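Local coordinates for tyrosine recombinase XerH (Helicobacter pylori, PDB 5JK0), which cuts and rejoins recombining DNA molecules as a site-specific tyrosine recombinase and takes part in chromosome segregation, at residues R202-I207 with A287-Q292; L329-L334 with N340-Y345. One frame throughout, in Å; residues are numbered along the deposited sequence.

Contact 1 of 2, residues R202-I207 with A287-Q292. With nucleotides of chain G; nucleotides of chain H.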
loop_
_atom_site.group_PDB
_atom_site.type_symbol
_atom_site.label_atom_id
_atom_site.label_comp_id
_atom_site.label_asym_id
_atom_site.label_seq_id
_atom_site.Cartn_x
_atom_site.Cartn_y
_atom_site.Cartn_z
ATOM N N ARG D 202 28.939 34.640 -3.677
ATOM C CA ARG D 202 28.180 35.041 -2.498
ATOM C C ARG D 202 26.773 35.484 -2.881
ATOM O O ARG D 202 25.799 35.096 -2.240
ATOM C CB ARG D 202 28.895 36.162 -1.741
ATOM C CG ARG D 202 30.087 35.695 -0.925
ATOM C CD ARG D 202 30.420 36.691 0.171
ATOM N NE ARG D 202 30.728 38.014 -0.365
ATOM C CZ ARG D 202 30.815 39.114 0.374
ATOM N NH1 ARG D 202 31.103 40.277 -0.195
ATOM N NH2 ARG D 202 30.612 39.054 1.682
ATOM N N LEU D 203 26.673 36.289 -3.935
ATOM C CA LEU D 203 25.381 36.767 -4.411
ATOM C C LEU D 203 24.509 35.613 -4.902
ATOM O O LEU D 203 23.306 35.587 -4.653
ATOM C CB LEU D 203 25.567 37.796 -5.529
ATOM C CG LEU D 203 24.291 38.357 -6.160
ATOM C CD1 LEU D 203 23.425 39.046 -5.115
ATOM C CD2 LEU D 203 24.626 39.312 -7.295
ATOM N N LEU D 204 25.127 34.658 -5.590
ATOM C CA LEU D 204 24.409 33.513 -6.142
ATOM C C LEU D 204 23.785 32.648 -5.052
ATOM O O LEU D 204 22.608 32.292 -5.127
ATOM C CB LEU D 204 25.347 32.664 -7.004
ATOM C CG LEU D 204 24.779 31.357 -7.561
ATOM C CD1 LEU D 204 23.557 31.623 -8.425
ATOM C CD2 LEU D 204 25.838 30.601 -8.348
ATOM N N ILE D 205 24.579 32.315 -4.041
ATOM C CA ILE D 205 24.136 31.426 -2.972
ATOM C C ILE D 205 23.104 32.093 -2.064
ATOM O O ILE D 205 22.129 31.461 -1.660
ATOM C CB ILE D 205 25.333 30.936 -2.128
ATOM C CG1 ILE D 205 26.308 30.152 -3.009
ATOM C CG2 ILE D 205 24.863 30.071 -0.969
ATOM C CD1 ILE D 205 27.469 29.546 -2.256
ATOM N N LYS D 206 23.307 33.372 -1.761
ATOM C CA LYS D 206 22.395 34.089 -0.872
ATOM C C LYS D 206 20.990 34.214 -1.457
ATOM O O LYS D 206 20.002 34.086 -0.733
ATOM C CB LYS D 206 22.945 35.475 -0.538
ATOM C CG LYS D 206 24.111 35.443 0.433
ATOM C CD LYS D 206 24.334 36.786 1.103
ATOM C CE LYS D 206 25.510 36.714 2.066
ATOM N NZ LYS D 206 25.341 37.616 3.237
ATOM N N ILE D 207 20.900 34.462 -2.760
ATOM C CA ILE D 207 19.604 34.571 -3.424
ATOM C C ILE D 207 18.839 33.251 -3.321
ATOM O O ILE D 207 17.622 33.238 -3.123
ATOM C CB ILE D 207 19.762 34.978 -4.904
ATOM C CG1 ILE D 207 20.284 36.412 -5.007
ATOM C CG2 ILE D 207 18.438 34.859 -5.645
ATOM C CD1 ILE D 207 20.481 36.894 -6.427
ATOM N N ALA D 287 27.090 21.765 -11.055
ATOM C CA ALA D 287 28.249 21.101 -10.466
ATOM C C ALA D 287 29.122 22.074 -9.678
ATOM O O ALA D 287 29.579 21.760 -8.578
ATOM C CB ALA D 287 29.069 20.416 -11.550
ATOM N N TYR D 288 29.348 23.257 -10.242
ATOM C CA TYR D 288 30.147 24.275 -9.572
ATOM C C TYR D 288 29.392 24.872 -8.390
ATOM O O TYR D 288 29.976 25.130 -7.337
ATOM C CB TYR D 288 30.550 25.382 -10.548
ATOM C CG TYR D 288 31.364 26.483 -9.907
ATOM C CD1 TYR D 288 32.730 26.332 -9.698
ATOM C CD2 TYR D 288 30.767 27.672 -9.506
ATOM C CE1 TYR D 288 33.478 27.334 -9.109
ATOM C CE2 TYR D 288 31.506 28.680 -8.917
ATOM C CZ TYR D 288 32.860 28.505 -8.721
ATOM O OH TYR D 288 33.598 29.508 -8.135
ATOM N N LEU D 289 28.095 25.094 -8.575
ATOM C CA LEU D 289 27.252 25.650 -7.522
ATOM C C LEU D 289 27.223 24.738 -6.300
ATOM O O LEU D 289 27.358 25.204 -5.169
ATOM C CB LEU D 289 25.829 25.881 -8.039
ATOM C CG LEU D 289 24.779 26.276 -6.998
ATOM C CD1 LEU D 289 25.156 27.571 -6.293
ATOM C CD2 LEU D 289 23.405 26.394 -7.645
ATOM N N TYR D 290 27.049 23.441 -6.536
ATOM C CA TYR D 290 27.016 22.457 -5.458
ATOM C C TYR D 290 28.314 22.471 -4.656
ATOM O O TYR D 290 28.293 22.503 -3.425
ATOM C CB TYR D 290 26.767 21.053 -6.021
ATOM C CG TYR D 290 26.773 19.960 -4.972
ATOM C CD1 TYR D 290 27.954 19.318 -4.613
ATOM C CD2 TYR D 290 25.598 19.566 -4.344
ATOM C CE1 TYR D 290 27.965 18.326 -3.654
ATOM C CE2 TYR D 290 25.599 18.571 -3.385
ATOM C CZ TYR D 290 26.786 17.955 -3.044
ATOM O OH TYR D 290 26.799 16.964 -2.090
ATOM N N LYS D 291 29.437 22.443 -5.367
ATOM C CA LYS D 291 30.753 22.386 -4.741
ATOM C C LYS D 291 30.992 23.584 -3.828
ATOM O O LYS D 291 31.590 23.452 -2.761
ATOM C CB LYS D 291 31.844 22.311 -5.810
ATOM C CG LYS D 291 33.171 21.763 -5.311
ATOM C CD LYS D 291 33.039 20.306 -4.888
ATOM C CE LYS D 291 34.387 19.724 -4.486
ATOM N NZ LYS D 291 34.292 18.278 -4.135
ATOM N N GLN D 292 30.518 24.751 -4.249
ATOM C CA GLN D 292 30.671 25.965 -3.456
ATOM C C GLN D 292 29.756 25.947 -2.234
ATOM O O GLN D 292 30.111 26.464 -1.176
ATOM C CB GLN D 292 30.387 27.203 -4.310
ATOM C CG GLN D 292 31.417 27.443 -5.401
ATOM C CD GLN D 292 32.802 27.709 -4.844
ATOM O OE1 GLN D 292 32.957 28.407 -3.841
ATOM N NE2 GLN D 292 33.818 27.147 -5.489
ATOM P P DA G 24 24.533 14.788 -2.073
ATOM O OP1 DA G 24 24.258 13.698 -1.111
ATOM O OP2 DA G 24 24.585 16.186 -1.594
ATOM O "O5'" DA G 24 25.901 14.464 -2.841
ATOM C "C5'" DA G 24 26.138 13.148 -3.324
ATOM C "C4'" DA G 24 27.296 13.109 -4.309
ATOM O "O4'" DA G 24 26.897 13.689 -5.580
ATOM C "C3'" DA G 24 28.567 13.862 -3.883
ATOM O "O3'" DA G 24 29.692 13.024 -4.090
ATOM C "C2'" DA G 24 28.597 15.052 -4.844
ATOM C "C1'" DA G 24 27.992 14.409 -6.075
ATOM N N9 DA G 24 27.541 15.351 -7.096
ATOM C C8 DA G 24 27.073 16.622 -6.907
ATOM N N7 DA G 24 26.747 17.236 -8.021
ATOM C C5 DA G 24 27.023 16.302 -9.009
ATOM C C6 DA G 24 26.898 16.336 -10.412
ATOM N N6 DA G 24 26.437 17.394 -11.086
ATOM N N1 DA G 24 27.261 15.232 -11.098
ATOM C C2 DA G 24 27.721 14.173 -10.423
ATOM N N3 DA G 24 27.887 14.024 -9.111
ATOM C C4 DA G 24 27.515 15.137 -8.455
ATOM P P DT H 5 31.394 25.250 -16.475
ATOM O OP1 DT H 5 30.885 26.009 -17.638
ATOM O OP2 DT H 5 30.584 25.163 -15.241
ATOM O "O5'" DT H 5 31.748 23.759 -16.941
ATOM C "C5'" DT H 5 32.562 23.547 -18.092
ATOM C "C4'" DT H 5 32.811 22.064 -18.321
ATOM O "O4'" DT H 5 33.387 21.476 -17.125
ATOM C "C3'" DT H 5 31.567 21.235 -18.652
ATOM O "O3'" DT H 5 31.855 20.328 -19.715
ATOM C "C2'" DT H 5 31.278 20.497 -17.346
ATOM C "C1'" DT H 5 32.678 20.306 -16.786
ATOM N N1 DT H 5 32.710 20.147 -15.303
ATOM C C2 DT H 5 32.917 18.899 -14.762
ATOM O O2 DT H 5 33.078 17.897 -15.437
ATOM N N3 DT H 5 32.929 18.862 -13.393
ATOM C C4 DT H 5 32.760 19.927 -12.527
ATOM O O4 DT H 5 32.787 19.794 -11.309
ATOM C C5 DT H 5 32.546 21.208 -13.159
ATOM C C7 DT H 5 32.347 22.437 -12.323
ATOM C C6 DT H 5 32.532 21.256 -14.500
ATOM P P DG H 4 34.829 29.723 -13.140
ATOM O OP1 DG H 4 34.521 29.841 -14.582
ATOM O OP2 DG H 4 34.552 30.862 -12.237
ATOM O "O5'" DG H 4 34.088 28.432 -12.545
ATOM C "C5'" DG H 4 33.293 27.596 -13.387
ATOM C "C4'" DG H 4 34.161 26.677 -14.232
ATOM O "O4'" DG H 4 35.185 26.081 -13.407
ATOM C "C3'" DG H 4 33.434 25.496 -14.843
ATOM O "O3'" DG H 4 32.815 25.879 -16.063
ATOM C "C2'" DG H 4 34.569 24.501 -15.082
ATOM C "C1'" DG H 4 35.564 24.833 -13.959
ATOM N N9 DG H 4 35.605 23.838 -12.887
ATOM C C8 DG H 4 35.429 24.064 -11.543
ATOM N N7 DG H 4 35.526 22.985 -10.816
ATOM C C5 DG H 4 35.785 21.976 -11.735
ATOM C C6 DG H 4 35.987 20.589 -11.534
ATOM O O6 DG H 4 35.974 19.959 -10.468
ATOM N N1 DG H 4 36.221 19.922 -12.734
ATOM C C2 DG H 4 36.255 20.520 -13.972
ATOM N N2 DG H 4 36.493 19.711 -15.015
ATOM N N3 DG H 4 36.070 21.818 -14.175
ATOM C C4 DG H 4 35.839 22.484 -13.016
#

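Contact 2 of 2, residues L329-L334 with N340-Y345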
loop_
_atom_site.group_PDB
_atom_site.type_symbol
_atom_site.label_atom_id
_atom_site.label_comp_id
_atom_site.label_asym_id
_atom_site.label_seq_id
_atom_site.Cartn_x
_atom_site.Cartn_y
_atom_site.Cartn_z
ATOM N N LEU D 329 0.577 29.608 0.456
ATOM C CA LEU D 329 1.735 30.495 0.387
ATOM C C LEU D 329 3.005 29.720 0.048
ATOM O O LEU D 329 3.864 30.209 -0.685
ATOM C CB LEU D 329 1.913 31.245 1.709
ATOM C CG LEU D 329 3.073 32.240 1.789
ATOM C CD1 LEU D 329 2.919 33.324 0.733
ATOM C CD2 LEU D 329 3.166 32.849 3.180
ATOM N N VAL D 330 3.116 28.511 0.587
ATOM C CA VAL D 330 4.254 27.642 0.305
ATOM C C VAL D 330 4.283 27.263 -1.171
ATOM O O VAL D 330 5.336 27.293 -1.811
ATOM C CB VAL D 330 4.216 26.363 1.165
ATOM C CG1 VAL D 330 5.283 25.374 0.712
ATOM C CG2 VAL D 330 4.391 26.708 2.635
ATOM N N GLN D 331 3.117 26.917 -1.706
ATOM C CA GLN D 331 2.994 26.536 -3.108
ATOM C C GLN D 331 3.402 27.671 -4.042
ATOM O O GLN D 331 4.157 27.465 -4.992
ATOM C CB GLN D 331 1.562 26.104 -3.420
ATOM C CG GLN D 331 1.342 25.729 -4.873
ATOM C CD GLN D 331 -0.115 25.456 -5.194
ATOM O OE1 GLN D 331 -1.015 25.952 -4.518
ATOM N NE2 GLN D 331 -0.351 24.661 -6.231
ATOM N N GLU D 332 2.898 28.868 -3.761
ATOM C CA GLU D 332 3.153 30.029 -4.609
ATOM C C GLU D 332 4.601 30.502 -4.521
ATOM O O GLU D 332 5.173 30.959 -5.510
ATOM C CB GLU D 332 2.205 31.172 -4.236
ATOM C CG GLU D 332 0.736 30.847 -4.448
ATOM C CD GLU D 332 0.352 30.801 -5.915
ATOM O OE1 GLU D 332 1.051 31.434 -6.734
ATOM O OE2 GLU D 332 -0.647 30.131 -6.249
ATOM N N ALA D 333 5.190 30.393 -3.335
ATOM C CA ALA D 333 6.561 30.843 -3.122
ATOM C C ALA D 333 7.574 29.872 -3.719
ATOM O O ALA D 333 8.607 30.287 -4.244
ATOM C CB ALA D 333 6.829 31.037 -1.638
ATOM N N LEU D 334 7.274 28.579 -3.639
ATOM C CA LEU D 334 8.184 27.552 -4.137
ATOM C C LEU D 334 7.950 27.259 -5.616
ATOM O O LEU D 334 8.849 26.792 -6.315
ATOM C CB LEU D 334 8.043 26.265 -3.319
ATOM C CG LEU D 334 8.895 26.133 -2.052
ATOM C CD1 LEU D 334 10.375 26.247 -2.387
ATOM C CD2 LEU D 334 8.502 27.159 -0.995
ATOM N N ASN D 340 0.415 18.383 -3.244
ATOM C CA ASN D 340 0.903 17.152 -2.635
ATOM C C ASN D 340 2.391 17.260 -2.330
ATOM O O ASN D 340 2.915 16.552 -1.472
ATOM C CB ASN D 340 0.633 15.953 -3.544
ATOM C CG ASN D 340 -0.847 15.687 -3.734
ATOM O OD1 ASN D 340 -1.655 15.943 -2.840
ATOM N ND2 ASN D 340 -1.210 15.170 -4.902
ATOM N N THR D 341 3.064 18.156 -3.046
ATOM C CA THR D 341 4.475 18.436 -2.812
ATOM C C THR D 341 4.636 19.363 -1.611
ATOM O O THR D 341 5.510 19.159 -0.768
ATOM C CB THR D 341 5.133 19.079 -4.048
ATOM O OG1 THR D 341 4.966 18.221 -5.184
ATOM C CG2 THR D 341 6.617 19.314 -3.807
ATOM N N SER D 342 3.779 20.377 -1.541
ATOM C CA SER D 342 3.813 21.348 -0.452
ATOM C C SER D 342 3.448 20.709 0.885
ATOM O O SER D 342 3.916 21.139 1.939
ATOM C CB SER D 342 2.865 22.514 -0.748
ATOM O OG SER D 342 3.178 23.125 -1.988
ATOM N N ARG D 343 2.611 19.678 0.827
ATOM C CA ARG D 343 2.133 18.989 2.021
ATOM C C ARG D 343 3.268 18.313 2.789
ATOM O O ARG D 343 3.179 18.116 4.002
ATOM C CB ARG D 343 1.068 17.957 1.636
ATOM C CG ARG D 343 0.449 17.216 2.808
ATOM C CD ARG D 343 -0.563 16.186 2.337
ATOM N NE ARG D 343 -1.061 15.369 3.438
ATOM C CZ ARG D 343 -2.111 15.686 4.189
ATOM N NH1 ARG D 343 -2.492 14.882 5.172
ATOM N NH2 ARG D 343 -2.781 16.807 3.956
ATOM N N ILE D 344 4.337 17.967 2.077
ATOM C CA ILE D 344 5.484 17.286 2.671
ATOM C C ILE D 344 6.107 18.103 3.805
ATOM O O ILE D 344 6.572 17.548 4.802
ATOM C CB ILE D 344 6.562 16.983 1.608
ATOM C CG1 ILE D 344 5.964 16.162 0.463
ATOM C CG2 ILE D 344 7.743 16.247 2.221
ATOM C CD1 ILE D 344 6.963 15.799 -0.616
ATOM N N TYR D 345 6.090 19.425 3.659
ATOM C CA TYR D 345 6.714 20.311 4.637
ATOM C C TYR D 345 5.803 20.610 5.827
ATOM O O TYR D 345 5.991 21.606 6.527
ATOM C CB TYR D 345 7.141 21.619 3.967
ATOM C CG TYR D 345 8.061 21.417 2.785
ATOM C CD1 TYR D 345 9.410 21.142 2.972
ATOM C CD2 TYR D 345 7.583 21.499 1.485
ATOM C CE1 TYR D 345 10.258 20.954 1.896
ATOM C CE2 TYR D 345 8.422 21.313 0.402
ATOM C CZ TYR D 345 9.759 21.041 0.613
ATOM O OH TYR D 345 10.599 20.855 -0.461
#

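Contact 1 of 2, residues R202-I207 with A287-Q292
Leu204 and Ile205 meet Leu289 in a small, buried apolar contact between helix 198-211 and helix 286-300, inside the catalytic domain and just behind the DNA surface. The segments 202-207 and 287-292 run nearly at right angles (crossing angle -83°), their axes 11.1 Å apart at closest approach, and few side chains bridge the gap. CD1 of Leu289 does most of the touching: it lies 3.7 Å from CD2 of Leu204 and 4.3 Å from CG1 of Ile205. Leu289 holds CG anti to its own N (chi1 172°), which carries the methyl across although its CB does not aim at the other helix. Branched aliphatic residues suit this interior, where Phe276, Phe184 and Ile188 pack around the same leucine and isoleucine of helix 198-211.

In this tyrosine recombinase fold the other sides of helix 286-300 serve the DNA. CB of Ala287 sits over the C4=O4 end of thymine DT5 of chain H, 3.8 Å from O4. Tyr288 lays one ring face under O5' of DG4 of chain H, while CG of Gln292 packs on the opposite face. Tyr290 turns a face to C8 of DA24 of chain G, and its OH is donor to OP2 of that phosphate, in the ring plane, though the modelled 2.4 Å between Tyr290 OH and OP2 is too short to trust in detail. Asn201, on helix 198-211, hydrogen-bonds the Tyr288 hydroxyl.

Contact 2 of 2, residues L329-L334 with N340-Y345
Ser342 meets Val330 and Gln331 where helix 327-334 faces the short, weakly bonded helix 339-342. CB of the serine rests 4.0 Å from the CG1 methyl of Val330. Its OG lies against the backbone of Gln331, 3.6 Å from CA of Gln331, and close to CB of that residue. A small side chain suits this place, because the CA atoms of Gln331 and Ser342 come within 5.9 Å of each other. Val330 offers CG1 because that branch stands anti to the backbone N (chi1 171°), the position that brings it to the serine.

No hydrogen bond joins the two segments; the polar end of Ser342 is used elsewhere. With OG beside its own N (chi1 -56°), the hydroxyl hydrogen-bonds ND1 of His336, a predicted active-site residue in the turn between the segments. Tyr345, the predicted nucleophile, follows one turn after Ser342, with Tyr345 N bonded to Ser342 O at 3.3 Å; its OH is hydrogen-bonded to ND1 of His314, and its ring touches His336. Further out, Leu334 O accepts a bond from NH2 of Arg313, another predicted catalytic residue, and Asn340 OD1 is hydrogen-bonded to Ser338 OG of the second subunit.

A serine hydroxyl held between aliphatic groups and an imidazole nitrogen would probably help fix the orientation of the His336 ring, which would probably link the packing of the two helices to the geometry of the predicted active site.

Both contacts lie in the tyrosine recombinase domain and follow one another along the chain: contact 1 is closed by helix 286-300 before helix 327-334 opens contact 2. Their centres are 23 Å apart and their nearest atoms about 10 Å, with no direct touch. Helix 309-324 comes between them in the sequence and carries His310 and Arg313, two predicted catalytic residues; Leu289 of contact 1 lies about 8 Å, side chain to side chain, from predicted catalytic Arg214. Contact 1 joins distant parts of the chain behind residues that touch DNA bases and backbone, whereas contact 2 is a local turn that includes the predicted nucleophile and borders a second subunit.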